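Phytase (Debaryomyces castellii, PDB 2GFI) catalyses the hydrolytic release of phosphate from phytate (inositol hexakisphosphate) as a 3-phytase of the histidine acid phosphatase family. Local coordinates at residues E119-P124 against A132-A137; R35-A40 against Y261-K266. All coordinates share one frame; numbering follows the deposited sequence.

Contact 1 (E119-P124 against A132-A137); sequences EKETSP and AGTTDA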
loop_
_atom_site.group_PDB
_atom_site.type_symbol
_atom_site.label_atom_id
_atom_site.label_comp_id
_atom_site.label_asym_id
_atom_site.label_seq_id
_atom_site.Cartn_x
_atom_site.Cartn_y
_atom_site.Cartn_z
ATOM N N GLU A 119 -0.565 24.910 22.761
ATOM C CA GLU A 119 0.606 25.573 22.201
ATOM C C GLU A 119 1.815 24.620 22.067
ATOM O O GLU A 119 2.810 24.978 21.462
ATOM C CB GLU A 119 0.999 26.877 22.975
ATOM C CG GLU A 119 -0.098 27.946 23.157
ATOM C CD GLU A 119 -0.397 28.795 21.931
ATOM O OE1 GLU A 119 0.239 28.582 20.882
ATOM O OE2 GLU A 119 -1.299 29.715 21.992
ATOM N N LYS A 120 1.718 23.413 22.604
ATOM C CA LYS A 120 2.881 22.523 22.713
ATOM C C LYS A 120 2.920 21.528 21.576
ATOM O O LYS A 120 1.877 21.118 21.047
ATOM C CB LYS A 120 2.847 21.704 24.010
ATOM C CG LYS A 120 2.698 22.492 25.319
ATOM C CD LYS A 120 3.835 23.444 25.603
ATOM C CE LYS A 120 3.835 23.853 27.091
ATOM N NZ LYS A 120 2.751 24.856 27.302
ATOM N N GLU A 121 4.127 21.091 21.252
ATOM C CA GLU A 121 4.309 19.949 20.375
ATOM C C GLU A 121 3.623 18.771 21.002
ATOM O O GLU A 121 3.674 18.594 22.221
ATOM C CB GLU A 121 5.812 19.634 20.241
ATOM C CG GLU A 121 6.579 20.612 19.364
ATOM C CD GLU A 121 6.076 20.530 17.943
ATOM O OE1 GLU A 121 6.447 19.560 17.258
ATOM O OE2 GLU A 121 5.288 21.424 17.517
ATOM N N THR A 122 2.977 17.946 20.194
ATOM C CA THR A 122 2.607 16.607 20.675
ATOM C C THR A 122 3.906 15.793 20.685
ATOM O O THR A 122 4.781 15.986 19.830
ATOM C CB THR A 122 1.604 15.983 19.734
ATOM O OG1 THR A 122 1.972 16.333 18.380
ATOM C CG2 THR A 122 0.164 16.613 19.951
ATOM N N SER A 123 4.024 14.889 21.637
ATOM C CA SER A 123 5.232 14.112 21.800
ATOM C C SER A 123 4.799 12.815 22.432
ATOM O O SER A 123 3.681 12.734 22.885
ATOM C CB SER A 123 6.189 14.825 22.765
ATOM O OG SER A 123 5.632 14.771 24.063
ATOM N N PRO A 124 5.656 11.791 22.437
ATOM C CA PRO A 124 5.393 10.562 23.159
ATOM C C PRO A 124 5.029 10.802 24.614
ATOM O O PRO A 124 4.410 9.972 25.252
ATOM C CB PRO A 124 6.740 9.847 23.074
ATOM C CG PRO A 124 7.273 10.237 21.786
ATOM C CD PRO A 124 6.912 11.705 21.669
ATOM N N ALA A 132 2.822 12.451 16.481
ATOM C CA ALA A 132 3.448 13.401 17.379
ATOM C C ALA A 132 4.464 14.259 16.651
ATOM O O ALA A 132 5.179 13.800 15.760
ATOM C CB ALA A 132 4.067 12.679 18.572
ATOM N N GLY A 133 4.456 15.539 16.999
ATOM C CA GLY A 133 5.275 16.547 16.346
ATOM C C GLY A 133 6.735 16.289 16.609
ATOM O O GLY A 133 7.577 16.541 15.741
ATOM N N THR A 134 7.052 15.769 17.793
ATOM C CA THR A 134 8.447 15.633 18.148
ATOM C C THR A 134 9.025 14.428 17.415
ATOM O O THR A 134 10.175 14.449 17.006
ATOM C CB THR A 134 8.642 15.468 19.639
ATOM O OG1 THR A 134 7.895 14.326 20.073
ATOM C CG2 THR A 134 8.078 16.651 20.412
ATOM N N THR A 135 8.218 13.380 17.291
ATOM C CA THR A 135 8.553 12.171 16.544
ATOM C C THR A 135 8.839 12.519 15.096
ATOM O O THR A 135 9.862 12.113 14.531
ATOM C CB THR A 135 7.410 11.176 16.675
ATOM O OG1 THR A 135 7.285 10.797 18.049
ATOM C CG2 THR A 135 7.706 9.892 15.961
ATOM N N ASP A 136 7.954 13.315 14.520
ATOM C CA ASP A 136 8.094 13.819 13.175
ATOM C C ASP A 136 9.419 14.565 13.012
ATOM O O ASP A 136 10.125 14.331 12.038
ATOM C CB ASP A 136 6.904 14.737 12.944
ATOM C CG ASP A 136 6.955 15.484 11.632
ATOM O OD1 ASP A 136 7.895 15.302 10.860
ATOM O OD2 ASP A 136 6.080 16.298 11.287
ATOM N N ALA A 137 9.752 15.470 13.950
ATOM C CA ALA A 137 10.989 16.237 13.894
ATOM C C ALA A 137 12.196 15.349 14.084
ATOM O O ALA A 137 13.156 15.462 13.339
ATOM C CB ALA A 137 10.976 17.402 14.945
#
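Thr122 meets Ala132, Gly133 and Thr134 in a buried, mainly polar contact, where the irregular segment 119-124 crosses the N-terminal end of helix 133-148. Two oxygens of Thr122 serve the start of that helix, whose first N-H groups have no carbonyl of a preceding turn. The carbonyl oxygen accepts Thr134 N at 3.1 Å, its C=O aimed almost straight at the nitrogen (167°), and also takes a weak, bent bond from Gly133 N. The side-chain oxygen OG1 takes Gly133 N at 3.0 Å; chi1 of 39° sets it between the backbone N and the carbonyl carbon, on the helix side. Ala132 holds the N-cap position, but these acceptors come from Thr122 in segment 119-124.

The loop is itself tied to the family's RHGxRxP signature, which carries the predicted nucleophile His70: Thr122 and Lys120 form backbone hydrogen bonds with Glu72 and Tyr74. Glu121 bends back at chi2 (-64°), bringing OE1 over the backbone of Gly133, 3.3 Å from its C. A CB on Gly133 would lie only 2.3 Å from OE1, so the close approach needs glycine. The carboxylate side chain stands about 4 Å from that of His70.

Thr134, at the middle of the contact, points its side chain at the loop. Its CG2 lies 3.5 Å from Ser123 CB and also touches Glu121 CB, while OG1 lies 3.2 Å from Pro124 CD. Next to it the Pro124 ring slants across Thr135, and at this edge the two residues pack against Arg145 and Ile142, respectively, of a second subunit.

Contact 2 (R35-A40 against Y261-K266); sequences RFLGGA and YELNVK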
loop_
_atom_site.group_PDB
_atom_site.type_symbol
_atom_site.label_atom_id
_atom_site.label_comp_id
_atom_site.label_asym_id
_atom_site.label_seq_id
_atom_site.Cartn_x
_atom_site.Cartn_y
_atom_site.Cartn_z
ATOM N N ARG A 35 -4.749 16.919 3.509
ATOM C CA ARG A 35 -4.617 17.927 2.480
ATOM C C ARG A 35 -5.765 18.931 2.537
ATOM O O ARG A 35 -5.671 19.985 1.922
ATOM C CB ARG A 35 -4.391 17.322 1.058
ATOM C CG ARG A 35 -2.993 16.661 0.932
ATOM C CD ARG A 35 -2.122 16.961 -0.335
ATOM N NE ARG A 35 -0.930 16.072 -0.392
ATOM C CZ ARG A 35 -1.050 14.722 -0.539
ATOM N NH1 ARG A 35 -2.285 14.180 -0.639
ATOM N NH2 ARG A 35 0.018 13.909 -0.593
ATOM N N PHE A 36 -6.818 18.613 3.302
ATOM C CA PHE A 36 -7.983 19.497 3.414
ATOM C C PHE A 36 -8.073 20.202 4.740
ATOM O O PHE A 36 -9.025 20.984 4.969
ATOM C CB PHE A 36 -9.276 18.735 3.134
ATOM C CG PHE A 36 -9.227 17.979 1.855
ATOM C CD1 PHE A 36 -8.961 18.645 0.666
ATOM C CD2 PHE A 36 -9.357 16.603 1.847
ATOM C CE1 PHE A 36 -8.849 17.956 -0.517
ATOM C CE2 PHE A 36 -9.258 15.899 0.646
ATOM C CZ PHE A 36 -8.990 16.572 -0.528
ATOM N N LEU A 37 -7.088 19.938 5.608
ATOM C CA LEU A 37 -7.143 20.475 6.984
ATOM C C LEU A 37 -6.268 21.697 7.195
ATOM O O LEU A 37 -6.023 22.087 8.325
ATOM C CB LEU A 37 -6.891 19.390 8.035
ATOM C CG LEU A 37 -8.021 18.353 8.030
ATOM C CD1 LEU A 37 -7.692 17.163 8.930
ATOM C CD2 LEU A 37 -9.314 19.018 8.422
ATOM N N GLY A 38 -5.812 22.292 6.089
ATOM C CA GLY A 38 -5.198 23.622 6.131
ATOM C C GLY A 38 -3.829 23.728 6.801
ATOM O O GLY A 38 -3.450 24.798 7.233
ATOM N N GLY A 39 -3.084 22.622 6.885
ATOM C CA GLY A 39 -1.797 22.629 7.589
ATOM C C GLY A 39 -1.894 22.332 9.074
ATOM O O GLY A 39 -0.882 22.288 9.763
ATOM N N ALA A 40 -3.091 22.092 9.586
ATOM C CA ALA A 40 -3.268 21.867 11.020
ATOM C C ALA A 40 -3.020 20.422 11.388
ATOM O O ALA A 40 -2.631 20.112 12.521
ATOM C CB ALA A 40 -4.691 22.271 11.452
ATOM N N TYR A 261 -6.773 18.807 14.888
ATOM C CA TYR A 261 -6.116 18.687 16.182
ATOM C C TYR A 261 -6.348 17.426 16.954
ATOM O O TYR A 261 -5.423 16.939 17.556
ATOM C CB TYR A 261 -6.292 19.964 17.022
ATOM C CG TYR A 261 -5.436 20.998 16.382
ATOM C CD1 TYR A 261 -4.064 20.959 16.553
ATOM C CD2 TYR A 261 -5.981 21.930 15.514
ATOM C CE1 TYR A 261 -3.248 21.854 15.925
ATOM C CE2 TYR A 261 -5.163 22.857 14.876
ATOM C CZ TYR A 261 -3.791 22.797 15.097
ATOM O OH TYR A 261 -2.959 23.677 14.468
ATOM N N GLU A 262 -7.562 16.881 16.955
ATOM C CA GLU A 262 -7.786 15.622 17.639
ATOM C C GLU A 262 -7.026 14.476 16.957
ATOM O O GLU A 262 -6.517 13.540 17.622
ATOM C CB GLU A 262 -9.278 15.288 17.659
ATOM C CG GLU A 262 -9.583 14.092 18.549
ATOM C CD GLU A 262 -11.066 13.953 18.805
ATOM O OE1 GLU A 262 -11.852 13.996 17.832
ATOM O OE2 GLU A 262 -11.445 13.803 19.983
ATOM N N LEU A 263 -6.972 14.544 15.626
ATOM C CA LEU A 263 -6.114 13.657 14.854
ATOM C C LEU A 263 -4.640 13.767 15.319
ATOM O O LEU A 263 -4.036 12.757 15.689
ATOM C CB LEU A 263 -6.270 13.962 13.349
ATOM C CG LEU A 263 -5.409 13.174 12.349
ATOM C CD1 LEU A 263 -5.691 11.672 12.407
ATOM C CD2 LEU A 263 -5.747 13.691 10.951
ATOM N N ASN A 264 -4.088 14.984 15.352
ATOM C CA ASN A 264 -2.738 15.202 15.887
ATOM C C ASN A 264 -2.591 14.612 17.282
ATOM O O ASN A 264 -1.660 13.867 17.574
ATOM C CB ASN A 264 -2.427 16.696 16.001
ATOM C CG ASN A 264 -2.216 17.342 14.694
ATOM O OD1 ASN A 264 -2.216 16.679 13.662
ATOM N ND2 ASN A 264 -2.020 18.652 14.712
ATOM N N VAL A 265 -3.539 14.928 18.142
ATOM C CA VAL A 265 -3.398 14.576 19.546
ATOM C C VAL A 265 -3.637 13.108 19.845
ATOM O O VAL A 265 -2.891 12.502 20.613
ATOM C CB VAL A 265 -4.277 15.493 20.429
ATOM C CG1 VAL A 265 -4.335 14.949 21.873
ATOM C CG2 VAL A 265 -3.733 16.928 20.376
ATOM N N LYS A 266 -4.693 12.552 19.265
ATOM C CA LYS A 266 -5.179 11.210 19.584
ATOM C C LYS A 266 -4.785 10.173 18.534
ATOM O O LYS A 266 -4.781 8.973 18.819
ATOM C CB LYS A 266 -6.710 11.224 19.675
ATOM C CG LYS A 266 -7.282 12.215 20.703
ATOM C CD LYS A 266 -6.917 11.858 22.152
ATOM C CE LYS A 266 -7.627 10.591 22.611
ATOM N NZ LYS A 266 -7.420 10.518 24.109
#
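Ala40 is the residue through which loop 35-40 rests on the C-terminal turns of helix 249-266, and it is gripped by both Tyr261 and Asn264. Its methyl group presses on the phenol ring of Tyr261, with CB 3.5 Å from CE2 and 3.8 Å from OH. The carbonyl of the same residue passes over one ring face, its oxygen 3.8 Å above the plane and displaced toward the rim.

That oxygen is also the acceptor of a short hydrogen bond from Asn264 ND2, at 2.7 Å and with an N-H...O angle of 145°. The acceptor lies 22° out of the amide plane, so the bond is somewhat tilted. With CG anti to the backbone carbonyl carbon (chi1 -72°), the asparagine reaches off the helix toward the loop, and its ND2 also donates to Arg73 O. Ala40 O in turn receives a second bond, from Gln371 NE2, so Ala40 O and Asn264 ND2 each have two partners. A leucine in place of Asn264 would probably leave Ala40 O with Gln371 as its remaining donor among those described and take from Arg73 O the bond of ND2, weakening the tie of the helix to both loops.

Packing is looser where Leu37 CD1 and Leu263 CD2 approach no closer than 4.5 Å. Leu37 leans mostly on other neighbours, Cys259, Ala260 and Phe280. Beyond it the loop turns away from the helix, and Gly38 is partly exposed.

Residues 37-40 form a type I' beta turn, with positive phi at Gly38 and Gly39. Gly39 O accepts Arg69 NH1, and Tyr261 lies about 6 Å from the predicted nucleophile His70 and 7 Å from the predicted proton donor Asp333, side chain to side chain, placing this turn-on-helix contact beside the RHGxRxP motif of histidine acid phosphatases.

Both contacts are largely buried, and both lie close to the predicted catalytic centre but in different elements, their centres about 13 Å apart. Contact 1 is local in sequence and joins a loop to the helix that soon follows it; contact 2 brings together segments more than 200 residues apart. In contact 1 a loop supplies acceptors to backbone N-H groups at a helix start, whereas in contact 2 a side-chain amide near a helix end donates to a loop carbonyl, beside aromatic packing. The two meet directly where Thr122 CG2 lies 3.9 Å from Val265 CG2. Contact 1 borders a second subunit, whereas segment 35-40 touches a third through Arg35 and Phe36.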